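Local coordinates for protein design construct XXA_GVDQ (Synthetic construct, PDB 6NZ1) that is a computationally designed helical protein with no known natural function that assembles as a homotrimer, from a design study of closely related proteins with divergent folds, at residues Glu48-Arg51 / Ala52-Asn56. Residues are numbered along the deposited sequence; the frame is centred on the assembly and turned at random.
Sequences EAIR and AIVEN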
loop_
_atom_site.group_PDB
_atom_site.type_symbol
_atom_site.label_atom_id
_atom_site.label_comp_id
_atom_site.label_asym_id
_atom_site.label_seq_id
_atom_site.Cartn_x
_atom_site.Cartn_y
_atom_site.Cartn_z
ATOM N N GLU B 48 -1.945 -8.722 -2.836
ATOM C CA GLU B 48 -2.212 -8.254 -4.191
ATOM C C GLU B 48 -2.361 -6.742 -4.226
ATOM O O GLU B 48 -1.861 -6.079 -5.140
ATOM C CB GLU B 48 -3.473 -8.907 -4.751
ATOM C CG GLU B 48 -3.340 -10.370 -5.079
ATOM C CD GLU B 48 -2.185 -10.672 -6.003
ATOM O OE1 GLU B 48 -2.411 -10.738 -7.228
ATOM O OE2 GLU B 48 -1.053 -10.863 -5.512
ATOM N N ALA B 49 -3.046 -6.177 -3.238
ATOM C CA ALA B 49 -3.204 -4.737 -3.186
ATOM C C ALA B 49 -1.858 -4.034 -3.054
ATOM O O ALA B 49 -1.596 -3.043 -3.747
ATOM C CB ALA B 49 -4.127 -4.357 -2.032
ATOM N N ILE B 50 -0.998 -4.513 -2.153
ATOM C CA ILE B 50 0.289 -3.864 -1.926
ATOM C C ILE B 50 1.148 -3.920 -3.181
ATOM O O ILE B 50 1.850 -2.959 -3.506
ATOM C CB ILE B 50 0.995 -4.505 -0.716
ATOM C CG1 ILE B 50 0.267 -4.078 0.549
ATOM C CG2 ILE B 50 2.458 -4.103 -0.666
ATOM C CD1 ILE B 50 0.828 -4.633 1.820
ATOM N N ARG B 51 1.103 -5.035 -3.910
ATOM C CA ARG B 51 1.862 -5.135 -5.154
ATOM C C ARG B 51 1.388 -4.102 -6.169
ATOM O O ARG B 51 2.199 -3.452 -6.833
ATOM C CB ARG B 51 1.740 -6.545 -5.726
ATOM C CG ARG B 51 2.348 -7.636 -4.828
ATOM C CD ARG B 51 2.860 -8.867 -5.616
ATOM N NE ARG B 51 2.370 -8.872 -6.987
ATOM C CZ ARG B 51 1.481 -9.734 -7.454
ATOM N NH1 ARG B 51 0.996 -10.682 -6.663
ATOM N NH2 ARG B 51 1.084 -9.645 -8.714
ATOM N N ALA B 52 0.073 -3.947 -6.300
ATOM C CA ALA B 52 -0.483 -2.911 -7.155
ATOM C C ALA B 52 -0.035 -1.534 -6.700
ATOM O O ALA B 52 0.428 -0.722 -7.504
ATOM C CB ALA B 52 -2.001 -3.011 -7.157
ATOM N N ILE B 53 -0.156 -1.249 -5.412
ATOM C CA ILE B 53 0.228 0.068 -4.916
ATOM C C ILE B 53 1.699 0.346 -5.197
ATOM O O ILE B 53 2.086 1.471 -5.512
ATOM C CB ILE B 53 -0.111 0.169 -3.420
ATOM C CG1 ILE B 53 -1.623 0.311 -3.254
ATOM C CG2 ILE B 53 0.609 1.306 -2.791
ATOM C CD1 ILE B 53 -2.097 0.139 -1.849
ATOM N N VAL B 54 2.537 -0.671 -5.090
ATOM C CA VAL B 54 3.962 -0.483 -5.314
ATOM C C VAL B 54 4.244 -0.192 -6.788
ATOM O O VAL B 54 4.999 0.727 -7.126
ATOM C CB VAL B 54 4.709 -1.730 -4.807
ATOM C CG1 VAL B 54 6.079 -1.828 -5.399
ATOM C CG2 VAL B 54 4.766 -1.724 -3.280
ATOM N N GLU B 55 3.685 -1.000 -7.685
ATOM C CA GLU B 55 3.802 -0.702 -9.103
ATOM C C GLU B 55 3.260 0.684 -9.398
ATOM O O GLU B 55 3.866 1.454 -10.150
ATOM C CB GLU B 55 3.056 -1.750 -9.917
ATOM C CG GLU B 55 3.576 -3.160 -9.708
ATOM C CD GLU B 55 2.718 -4.220 -10.400
ATOM O OE1 GLU B 55 1.997 -3.854 -11.355
ATOM O OE2 GLU B 55 2.768 -5.409 -9.996
ATOM N N ASN B 56 2.126 1.029 -8.795
ATOM C CA ASN B 56 1.559 2.354 -8.978
ATOM C C ASN B 56 2.587 3.429 -8.650
ATOM O O ASN B 56 2.801 4.362 -9.428
ATOM C CB ASN B 56 0.322 2.535 -8.091
ATOM C CG ASN B 56 -0.920 1.764 -8.569
ATOM O OD1 ASN B 56 -1.936 1.786 -7.893
ATOM N ND2 ASN B 56 -0.852 1.113 -9.704
#
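Ala52, Ile53, Val54 and Glu55 each give their amide hydrogen to the carbonyl four residues back, a worked example of alpha-helical i to i+4 bonding along one unbroken helix. Ile53 N reaches Ala49 O at 2.8 Å, and Glu55 N meets Arg51 O at 3.0 Å in an almost straight bond, N-H...O 178°. Val54 N to Ile50 O, 2.9 Å, is more bent at 149°.

Apolar contact follows the same spacing: Val54 CG2 lies 4.2 Å from Ile50 CG2. Aliphatic carbons also pack against backbone carbonyl oxygens. A chi1 of 161° sets Val54 CG2 beside its own backbone N, on the flank facing the preceding turn, 3.2 Å from Ile50 O. Ile53 likewise runs its CG1 branch past Ala49 O, at 3.4 Å.

On the more polar side, Glu55 CG passes 3.2 Å from Arg51 O, and the carboxylate OE2 stops 4.6 Å from Arg51 NE, too far for contact, though the opposite charges probably attract weakly.

The turns lie midway along helix 29-73, where the trimer meets: Ile50 and Ile53 pack on their counterparts in neighbouring subunits, while Asn56 hydrogen-bonds through its side-chain amide to the backbone of Ser94 and Glu96 of the second subunit, at the end of helix 78-94 and just past it.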